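Local coordinates for protein acinetobacter secreted protease CpaA (PDB 6O38) that is probably a zinc-dependent metalloprotease that leaves the cell through type II secretion and is bound here by its chaperone, at residues Thr49-Leu60 and Val71-Phe82; Glu410-Leu418 and Val558-Gln566. All coordinates share one frame; numbering follows the deposited sequence.

In the fold
Interaction 1 (49-60 with 71-82) sits in the first StcE-like beta-sandwich domain, while interaction 2 joins a piece of the reprolysin-like metallopeptidase region (410-418) to the C-terminal helix 557-569, where Ile561 lies about 13 Å from the zinc ion. They lie on opposite sides of the chain's centre, their nearest atoms about 23 Å apart, with no shared residue. Interaction 1 is partly buried: strand pairs supply two short ladders of backbone bonds, with an apolar face inside and a mixed, mostly polar outer face, part of it against the chaperone. Interaction 2 is smaller and more buried, linking a helix to a loop and the start of a strand through apolar packing and one side-chain-to-backbone hydrogen bond.

Interaction 1 (Thr49-Leu60 and Val71-Phe82); sequences TIRSSAAYSSYL and VLKINSGDVYQF
Ile74 and Ile50 meet at about a right angle between the two strand pairs of this beta-sandwich domain, CD1 of Ile74 lying 3.7 Å from CG2 of Ile50. Ile74 spreads its branches: CG2, anti to the backbone N, reaches CB of Ser52, while CD1 also approaches Leu60. Leu60 and Phe82 come from opposite directions, with CD2 of Leu60 3.7 Å from ring atom CE2 of Phe82. Leu36 on strand 35-37 touches both Ile50 and Leu60, and so adds to the same apolar layer.

The backbones are antiparallel in two separate ladders. Ile50 pairs with Tyr80 through two hydrogen bonds, and Ser58 with Ile74 and Leu60 with Leu72 do the same. Between the ladders, the type II turn Asn75-Asp78 presents Gly77 N to Ser52 O at 2.7 Å in an almost straight bond (177°).

On the outer face Lys73 runs alongside Tyr59, pointing the same way, its CG 3.7 Å from CE1. A bend at the last torsion (chi4 -64°) brings NZ to OD1 of Asn75, 2.9 Å away in the amide plane. Ser57 OG donates to that same OD1 at 3.0 Å, tilted 34° from the plane. Tyr59 and Val71 also pack against the chaperone CpaB chain.

Two donors on one amide oxygen, with ND2 of Asn75 bonded to Thr115, should fix the rotation of the Asn75 amide and tie the turn to the start of strand 58-61; the lysine charge probably polarises its carbonyl.

Interaction 2 (Glu410-Leu418 and Val558-Gln566); sequences ENSNARFYL and VSVINLNAQ
Val558 packs on the residues just past helix 391-411, where Asn413, at positive phi, closes a Schellman motif before the chain turns into strand 416-425. Both methyls of Val558 sit against the carbonyl oxygen of Ser412, CG2 at 3.4 Å, and CG2 also meets CB of Ser412. One turn further along helix 557-569, Ile561 points CG2 at Phe416, 3.6 Å from ring atom CD1. The phenyl group is set between its own backbone N and carbonyl carbon, a crowded position that lays the CD1-CE1 side of the ring along CG2 of Ile561. CB of Ala565 completes the row, 3.9 Å from CB of Phe416 and close to the carbonyl oxygen of Arg415. Leu504 of helix 496-504, which carries zinc ligands His498 and His502, touches both Phe416 and Ile561; this tight side therefore packs into the buried interior beside the zinc-binding helix.

The other side is looser and polar. Arg415, at the centre of an inverse gamma turn, sends its extended chain across the side chain of Asn562 at about a right angle, the guanidinium and amide planes 45° apart. NH1 and ND2 approach to 3.2 Å, yet both are donors and make no bond; NE instead has a long, weak ion pair with Asp371. What holds this side is a bond from the main chain of Arg415, not from its guanidinium, to the side chain of Asn562: OD1 accepts Arg415 N at 2.9 Å, the N-H...O angle 166° and the donor tilted 27° from the amide plane.

Interaction 1 (Thr49-Leu60 and Val71-Phe82)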
loop_
_atom_site.group_PDB
_atom_site.type_symbol
_atom_site.label_atom_id
_atom_site.label_comp_id
_atom_site.label_asym_id
_atom_site.label_seq_id
_atom_site.Cartn_x
_atom_site.Cartn_y
_atom_site.Cartn_z
ATOM N N THR A 49 -12.527 18.680 25.692
ATOM C CA THR A 49 -13.720 18.051 25.143
ATOM C C THR A 49 -14.025 18.660 23.784
ATOM O O THR A 49 -14.135 19.884 23.659
ATOM C CB THR A 49 -14.921 18.218 26.081
ATOM O OG1 THR A 49 -14.650 17.566 27.327
ATOM C CG2 THR A 49 -16.172 17.612 25.460
ATOM N N ILE A 50 -14.159 17.809 22.771
ATOM C CA ILE A 50 -14.420 18.233 21.400
ATOM C C ILE A 50 -15.863 17.886 21.060
ATOM O O ILE A 50 -16.262 16.717 21.129
ATOM C CB ILE A 50 -13.449 17.579 20.407
ATOM C CG1 ILE A 50 -12.000 17.883 20.792
ATOM C CG2 ILE A 50 -13.734 18.055 18.991
ATOM C CD1 ILE A 50 -10.979 17.218 19.893
ATOM N N ARG A 51 -16.643 18.900 20.695
ATOM C CA ARG A 51 -18.012 18.723 20.238
ATOM C C ARG A 51 -18.139 19.234 18.810
ATOM O O ARG A 51 -17.382 20.109 18.378
ATOM C CB ARG A 51 -19.010 19.460 21.141
ATOM C CG ARG A 51 -19.123 18.902 22.548
ATOM C CD ARG A 51 -20.162 19.671 23.349
ATOM N NE ARG A 51 -20.325 19.142 24.700
ATOM C CZ ARG A 51 -21.162 19.646 25.601
ATOM N NH1 ARG A 51 -21.246 19.104 26.808
ATOM N NH2 ARG A 51 -21.914 20.697 25.297
ATOM N N SER A 52 -19.105 18.684 18.077
ATOM C CA SER A 52 -19.308 19.075 16.689
ATOM C C SER A 52 -20.785 19.003 16.339
ATOM O O SER A 52 -21.436 17.983 16.580
ATOM C CB SER A 52 -18.502 18.180 15.741
ATOM O OG SER A 52 -18.770 18.504 14.387
ATOM N N SER A 53 -21.303 20.095 15.776
ATOM C CA SER A 53 -22.638 20.123 15.193
ATOM C C SER A 53 -22.601 20.521 13.723
ATOM O O SER A 53 -23.652 20.814 13.142
ATOM C CB SER A 53 -23.549 21.075 15.974
ATOM O OG SER A 53 -23.090 22.412 15.882
ATOM N N ALA A 54 -21.419 20.535 13.113
ATOM C CA ALA A 54 -21.273 20.967 11.732
ATOM C C ALA A 54 -21.658 19.853 10.768
ATOM O O ALA A 54 -21.536 18.663 11.073
ATOM C CB ALA A 54 -19.835 21.409 11.459
ATOM N N ALA A 55 -22.130 20.257 9.586
ATOM C CA ALA A 55 -22.473 19.281 8.558
ATOM C C ALA A 55 -21.233 18.592 8.003
ATOM O O ALA A 55 -21.304 17.426 7.599
ATOM C CB ALA A 55 -23.255 19.955 7.432
ATOM N N TYR A 56 -20.100 19.286 7.976
ATOM C CA TYR A 56 -18.854 18.717 7.486
ATOM C C TYR A 56 -18.146 17.953 8.596
ATOM O O TYR A 56 -18.148 18.373 9.757
ATOM C CB TYR A 56 -17.933 19.809 6.941
ATOM C CG TYR A 56 -18.399 20.423 5.640
ATOM C CD1 TYR A 56 -19.377 19.807 4.870
ATOM C CD2 TYR A 56 -17.856 21.615 5.179
ATOM C CE1 TYR A 56 -19.804 20.364 3.678
ATOM C CE2 TYR A 56 -18.276 22.179 3.990
ATOM C CZ TYR A 56 -19.251 21.550 3.244
ATOM O OH TYR A 56 -19.672 22.108 2.059
ATOM N N SER A 57 -17.540 16.827 8.231
ATOM C CA SER A 57 -16.802 16.022 9.189
ATOM C C SER A 57 -15.438 16.640 9.476
ATOM O O SER A 57 -14.855 17.334 8.637
ATOM C CB SER A 57 -16.625 14.594 8.673
ATOM O OG SER A 57 -17.875 13.936 8.554
ATOM N N SER A 58 -14.933 16.379 10.677
ATOM C CA SER A 58 -13.615 16.824 11.095
ATOM C C SER A 58 -12.760 15.614 11.445
ATOM O O SER A 58 -13.268 14.514 11.681
ATOM C CB SER A 58 -13.700 17.780 12.291
ATOM O OG SER A 58 -14.366 18.980 11.936
ATOM N N TYR A 59 -11.447 15.826 11.474
ATOM C CA TYR A 59 -10.489 14.750 11.683
ATOM C C TYR A 59 -9.448 15.190 12.698
ATOM O O TYR A 59 -8.883 16.283 12.581
ATOM C CB TYR A 59 -9.834 14.345 10.360
ATOM C CG TYR A 59 -10.841 13.914 9.318
ATOM C CD1 TYR A 59 -11.284 12.599 9.255
ATOM C CD2 TYR A 59 -11.363 14.824 8.409
ATOM C CE1 TYR A 59 -12.210 12.201 8.310
ATOM C CE2 TYR A 59 -12.290 14.436 7.460
ATOM C CZ TYR A 59 -12.709 13.123 7.415
ATOM O OH TYR A 59 -13.633 12.733 6.472
ATOM N N LEU A 60 -9.196 14.339 13.689
ATOM C CA LEU A 60 -8.344 14.669 14.823
ATOM C C LEU A 60 -7.034 13.897 14.742
ATOM O O LEU A 60 -7.038 12.672 14.573
ATOM C CB LEU A 60 -9.053 14.356 16.143
ATOM C CG LEU A 60 -8.217 14.506 17.416
ATOM C CD1 LEU A 60 -7.745 15.942 17.586
ATOM C CD2 LEU A 60 -9.004 14.048 18.634
ATOM N N VAL A 71 -6.229 8.395 12.850
ATOM C CA VAL A 71 -7.077 9.579 12.763
ATOM C C VAL A 71 -8.444 9.246 13.346
ATOM O O VAL A 71 -8.953 8.134 13.167
ATOM C CB VAL A 71 -7.210 10.078 11.305
ATOM C CG1 VAL A 71 -8.115 11.295 11.230
ATOM C CG2 VAL A 71 -5.843 10.400 10.715
ATOM N N LEU A 72 -9.033 10.208 14.056
ATOM C CA LEU A 72 -10.399 10.097 14.549
ATOM C C LEU A 72 -11.332 10.894 13.649
ATOM O O LEU A 72 -11.083 12.073 13.378
ATOM C CB LEU A 72 -10.519 10.601 15.989
ATOM C CG LEU A 72 -10.011 9.711 17.123
ATOM C CD1 LEU A 72 -10.922 9.847 18.333
ATOM C CD2 LEU A 72 -9.893 8.259 16.685
ATOM N N LYS A 73 -12.405 10.252 13.195
ATOM C CA LYS A 73 -13.418 10.913 12.384
ATOM C C LYS A 73 -14.446 11.554 13.308
ATOM O O LYS A 73 -15.118 10.856 14.076
ATOM C CB LYS A 73 -14.084 9.918 11.434
ATOM C CG LYS A 73 -14.907 10.557 10.325
ATOM C CD LYS A 73 -15.485 9.497 9.397
ATOM C CE LYS A 73 -16.041 10.108 8.118
ATOM N NZ LYS A 73 -17.194 11.013 8.373
ATOM N N ILE A 74 -14.564 12.876 13.237
ATOM C CA ILE A 74 -15.494 13.632 14.068
ATOM C C ILE A 74 -16.706 13.991 13.222
ATOM O O ILE A 74 -16.578 14.665 12.194
ATOM C CB ILE A 74 -14.832 14.892 14.648
ATOM C CG1 ILE A 74 -13.670 14.513 15.568
ATOM C CG2 ILE A 74 -15.852 15.731 15.397
ATOM C CD1 ILE A 74 -12.968 15.703 16.186
ATOM N N ASN A 75 -17.881 13.543 13.652
ATOM C CA ASN A 75 -19.132 13.813 12.959
ATOM C C ASN A 75 -20.034 14.682 13.823
ATOM O O ASN A 75 -19.762 14.934 15.000
ATOM C CB ASN A 75 -19.842 12.506 12.589
ATOM C CG ASN A 75 -19.023 11.640 11.653
ATOM O OD1 ASN A 75 -18.937 11.910 10.455
ATOM N ND2 ASN A 75 -18.419 10.589 12.195
ATOM N N SER A 76 -21.124 15.145 13.216
ATOM C CA SER A 76 -22.099 15.959 13.930
ATOM C C SER A 76 -22.764 15.127 15.021
ATOM O O SER A 76 -23.348 14.074 14.741
ATOM C CB SER A 76 -23.141 16.509 12.959
ATOM O OG SER A 76 -24.105 17.297 13.635
ATOM N N GLY A 77 -22.675 15.598 16.264
ATOM C CA GLY A 77 -23.224 14.896 17.403
ATOM C C GLY A 77 -22.206 14.150 18.238
ATOM O O GLY A 77 -22.556 13.664 19.321
ATOM N N ASP A 78 -20.966 14.045 17.772
ATOM C CA ASP A 78 -19.923 13.365 18.527
ATOM C C ASP A 78 -19.416 14.246 19.664
ATOM O O ASP A 78 -19.360 15.474 19.554
ATOM C CB ASP A 78 -18.759 12.977 17.613
ATOM C CG ASP A 78 -19.037 11.718 16.814
ATOM O OD1 ASP A 78 -19.802 10.861 17.303
ATOM O OD2 ASP A 78 -18.487 11.583 15.700
ATOM N N VAL A 79 -19.051 13.599 20.767
ATOM C CA VAL A 79 -18.501 14.262 21.947
ATOM C C VAL A 79 -17.303 13.436 22.400
ATOM O O VAL A 79 -17.469 12.366 22.997
ATOM C CB VAL A 79 -19.531 14.406 23.075
ATOM C CG1 VAL A 79 -18.884 15.013 24.311
ATOM C CG2 VAL A 79 -20.710 15.257 22.617
ATOM N N TYR A 80 -16.099 13.921 22.115
ATOM C CA TYR A 80 -14.868 13.269 22.534
ATOM C C TYR A 80 -14.269 14.013 23.719
ATOM O O TYR A 80 -14.232 15.246 23.735
ATOM C CB TYR A 80 -13.856 13.219 21.387
ATOM C CG TYR A 80 -14.289 12.357 20.226
ATOM C CD1 TYR A 80 -14.016 10.996 20.211
ATOM C CD2 TYR A 80 -14.968 12.902 19.145
ATOM C CE1 TYR A 80 -14.408 10.201 19.153
ATOM C CE2 TYR A 80 -15.363 12.114 18.080
ATOM C CZ TYR A 80 -15.081 10.764 18.090
ATOM O OH TYR A 80 -15.472 9.972 17.034
ATOM N N GLN A 81 -13.801 13.259 24.711
ATOM C CA GLN A 81 -13.234 13.827 25.927
ATOM C C GLN A 81 -11.869 13.208 26.180
ATOM O O GLN A 81 -11.727 11.981 26.164
ATOM C CB GLN A 81 -14.155 13.592 27.129
ATOM C CG GLN A 81 -13.730 14.326 28.390
ATOM C CD GLN A 81 -14.629 14.018 29.571
ATOM O OE1 GLN A 81 -14.861 14.871 30.428
ATOM N NE2 GLN A 81 -15.138 12.792 29.624
ATOM N N PHE A 82 -10.869 14.056 26.414
ATOM C CA PHE A 82 -9.507 13.615 26.675
ATOM C C PHE A 82 -9.017 14.205 27.988
ATOM O O PHE A 82 -9.341 15.347 28.327
ATOM C CB PHE A 82 -8.558 14.021 25.539
ATOM C CG PHE A 82 -8.878 13.382 24.220
ATOM C CD1 PHE A 82 -8.336 12.154 23.879
ATOM C CD2 PHE A 82 -9.717 14.013 23.316
ATOM C CE1 PHE A 82 -8.627 11.565 22.664
ATOM C CE2 PHE A 82 -10.013 13.428 22.099
ATOM C CZ PHE A 82 -9.467 12.203 21.773
#

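Interaction 2 (Glu410-Leu418 and Val558-Gln566)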
loop_
_atom_site.group_PDB
_atom_site.type_symbol
_atom_site.label_atom_id
_atom_site.label_comp_id
_atom_site.label_asym_id
_atom_site.label_seq_id
_atom_site.Cartn_x
_atom_site.Cartn_y
_atom_site.Cartn_z
ATOM N N GLU A 410 4.338 -7.140 -10.303
ATOM C CA GLU A 410 5.217 -7.934 -9.452
ATOM C C GLU A 410 4.511 -8.365 -8.172
ATOM O O GLU A 410 4.734 -9.477 -7.679
ATOM C CB GLU A 410 6.485 -7.143 -9.132
ATOM C CG GLU A 410 7.567 -7.949 -8.436
ATOM C CD GLU A 410 8.891 -7.212 -8.381
ATOM O OE1 GLU A 410 9.467 -6.946 -9.457
ATOM O OE2 GLU A 410 9.352 -6.897 -7.264
ATOM N N ASN A 411 3.657 -7.500 -7.619
ATOM C CA ASN A 411 2.885 -7.869 -6.438
ATOM C C ASN A 411 1.879 -8.974 -6.729
ATOM O O ASN A 411 1.465 -9.678 -5.803
ATOM C CB ASN A 411 2.153 -6.648 -5.878
ATOM C CG ASN A 411 3.089 -5.660 -5.212
ATOM O OD1 ASN A 411 4.179 -6.021 -4.770
ATOM N ND2 ASN A 411 2.664 -4.404 -5.134
ATOM N N SER A 412 1.481 -9.140 -7.988
ATOM C CA SER A 412 0.425 -10.067 -8.364
ATOM C C SER A 412 0.948 -11.362 -8.968
ATOM O O SER A 412 0.144 -12.185 -9.415
ATOM C CB SER A 412 -0.534 -9.397 -9.354
ATOM O OG SER A 412 -1.147 -8.258 -8.777
ATOM N N ASN A 413 2.268 -11.558 -8.996
ATOM C CA ASN A 413 2.891 -12.680 -9.698
ATOM C C ASN A 413 2.506 -12.699 -11.173
ATOM O O ASN A 413 2.421 -13.762 -11.793
ATOM C CB ASN A 413 2.553 -14.021 -9.036
ATOM C CG ASN A 413 2.955 -14.069 -7.575
ATOM O OD1 ASN A 413 4.066 -13.682 -7.212
ATOM N ND2 ASN A 413 2.049 -14.544 -6.728
ATOM N N ALA A 414 2.267 -11.519 -11.742
ATOM C CA ALA A 414 2.015 -11.396 -13.170
ATOM C C ALA A 414 3.335 -11.468 -13.924
ATOM O O ALA A 414 4.283 -10.743 -13.605
ATOM C CB ALA A 414 1.292 -10.086 -13.478
ATOM N N ARG A 415 3.398 -12.344 -14.924
ATOM C CA ARG A 415 4.655 -12.640 -15.607
ATOM C C ARG A 415 4.907 -11.649 -16.746
ATOM O O ARG A 415 5.069 -12.018 -17.909
ATOM C CB ARG A 415 4.649 -14.075 -16.118
ATOM C CG ARG A 415 4.500 -15.126 -15.029
ATOM C CD ARG A 415 4.935 -16.493 -15.525
ATOM N NE ARG A 415 4.602 -17.552 -14.577
ATOM C CZ ARG A 415 3.460 -18.233 -14.590
ATOM N NH1 ARG A 415 2.540 -17.972 -15.508
ATOM N NH2 ARG A 415 3.240 -19.180 -13.689
ATOM N N PHE A 416 4.939 -10.367 -16.391
ATOM C CA PHE A 416 5.297 -9.347 -17.366
ATOM C C PHE A 416 5.846 -8.120 -16.652
ATOM O O PHE A 416 5.511 -7.853 -15.495
ATOM C CB PHE A 416 4.106 -8.958 -18.254
ATOM C CG PHE A 416 3.204 -7.915 -17.650
ATOM C CD1 PHE A 416 2.230 -8.268 -16.732
ATOM C CD2 PHE A 416 3.322 -6.584 -18.015
ATOM C CE1 PHE A 416 1.395 -7.312 -16.183
ATOM C CE2 PHE A 416 2.492 -5.622 -17.467
ATOM C CZ PHE A 416 1.527 -5.988 -16.549
ATOM N N TYR A 417 6.697 -7.388 -17.365
ATOM C CA TYR A 417 7.151 -6.065 -16.967
ATOM C C TYR A 417 7.072 -5.142 -18.172
ATOM O O TYR A 417 7.243 -5.576 -19.314
ATOM C CB TYR A 417 8.593 -6.069 -16.436
ATOM C CG TYR A 417 8.789 -6.718 -15.086
ATOM C CD1 TYR A 417 8.487 -6.036 -13.915
ATOM C CD2 TYR A 417 9.312 -8.001 -14.981
ATOM C CE1 TYR A 417 8.679 -6.621 -12.677
ATOM C CE2 TYR A 417 9.508 -8.593 -13.749
ATOM C CZ TYR A 417 9.191 -7.900 -12.601
ATOM O OH TYR A 417 9.386 -8.490 -11.374
ATOM N N LEU A 418 6.810 -3.865 -17.912
ATOM C CA LEU A 418 6.823 -2.856 -18.960
ATOM C C LEU A 418 8.197 -2.203 -19.015
ATOM O O LEU A 418 8.762 -1.840 -17.979
ATOM C CB LEU A 418 5.742 -1.800 -18.724
ATOM C CG LEU A 418 4.292 -2.254 -18.898
ATOM C CD1 LEU A 418 3.356 -1.057 -18.868
ATOM C CD2 LEU A 418 4.119 -3.044 -20.187
ATOM N N VAL A 558 -4.820 -12.489 -13.210
ATOM C CA VAL A 558 -3.430 -12.902 -13.385
ATOM C C VAL A 558 -3.336 -14.103 -14.319
ATOM O O VAL A 558 -2.389 -14.224 -15.106
ATOM C CB VAL A 558 -2.788 -13.193 -12.015
ATOM C CG1 VAL A 558 -1.370 -13.719 -12.183
ATOM C CG2 VAL A 558 -2.793 -11.938 -11.153
ATOM N N SER A 559 -4.324 -15.001 -14.262
ATOM C CA SER A 559 -4.296 -16.175 -15.130
ATOM C C SER A 559 -4.442 -15.794 -16.598
ATOM O O SER A 559 -3.859 -16.452 -17.467
ATOM C CB SER A 559 -5.396 -17.155 -14.726
ATOM O OG SER A 559 -6.678 -16.640 -15.039
ATOM N N VAL A 560 -5.206 -14.743 -16.894
ATOM C CA VAL A 560 -5.346 -14.296 -18.276
ATOM C C VAL A 560 -4.112 -13.519 -18.719
ATOM O O VAL A 560 -3.660 -13.652 -19.862
ATOM C CB VAL A 560 -6.635 -13.466 -18.433
ATOM C CG1 VAL A 560 -6.693 -12.816 -19.807
ATOM C CG2 VAL A 560 -7.854 -14.347 -18.209
ATOM N N ILE A 561 -3.547 -12.702 -17.827
ATOM C CA ILE A 561 -2.326 -11.967 -18.149
ATOM C C ILE A 561 -1.198 -12.934 -18.489
ATOM O O ILE A 561 -0.475 -12.750 -19.476
ATOM C CB ILE A 561 -1.935 -11.034 -16.989
ATOM C CG1 ILE A 561 -2.982 -9.934 -16.804
ATOM C CG2 ILE A 561 -0.561 -10.432 -17.227
ATOM C CD1 ILE A 561 -2.686 -9.006 -15.645
ATOM N N ASN A 562 -1.038 -13.985 -17.681
ATOM C CA ASN A 562 0.049 -14.934 -17.892
ATOM C C ASN A 562 -0.121 -15.743 -19.172
ATOM O O ASN A 562 0.854 -16.332 -19.649
ATOM C CB ASN A 562 0.168 -15.872 -16.691
ATOM C CG ASN A 562 0.626 -15.154 -15.437
ATOM O OD1 ASN A 562 1.127 -14.031 -15.499
ATOM N ND2 ASN A 562 0.458 -15.799 -14.289
ATOM N N LEU A 563 -1.329 -15.790 -19.735
ATOM C CA LEU A 563 -1.546 -16.465 -21.008
ATOM C C LEU A 563 -1.275 -15.569 -22.208
ATOM O O LEU A 563 -1.100 -16.083 -23.319
ATOM C CB LEU A 563 -2.980 -17.000 -21.087
ATOM C CG LEU A 563 -3.319 -18.189 -20.186
ATOM C CD1 LEU A 563 -4.759 -18.630 -20.397
ATOM C CD2 LEU A 563 -2.363 -19.344 -20.435
ATOM N N ASN A 564 -1.236 -14.250 -22.014
ATOM C CA ASN A 564 -1.049 -13.303 -23.104
ATOM C C ASN A 564 0.258 -12.528 -23.021
ATOM O O ASN A 564 0.615 -11.853 -23.992
ATOM C CB ASN A 564 -2.218 -12.308 -23.149
ATOM C CG ASN A 564 -3.533 -12.968 -23.507
ATOM O OD1 ASN A 564 -3.561 -14.011 -24.160
ATOM N ND2 ASN A 564 -4.635 -12.363 -23.078
ATOM N N ALA A 565 0.971 -12.601 -21.895
ATOM C CA ALA A 565 2.150 -11.760 -21.699
ATOM C C ALA A 565 3.240 -12.080 -22.716
ATOM O O ALA A 565 3.796 -11.177 -23.351
ATOM C CB ALA A 565 2.677 -11.922 -20.273
ATOM N N GLN A 566 3.565 -13.364 -22.881
ATOM C CA GLN A 566 4.653 -13.730 -23.782
ATOM C C GLN A 566 4.289 -13.452 -25.235
ATOM O O GLN A 566 5.124 -12.966 -26.007
ATOM C CB GLN A 566 5.020 -15.203 -23.600
ATOM C CG GLN A 566 5.965 -15.732 -24.668
ATOM C CD GLN A 566 6.262 -17.209 -24.515
ATOM O OE1 GLN A 566 5.353 -18.040 -24.515
ATOM N NE2 GLN A 566 7.540 -17.545 -24.385
#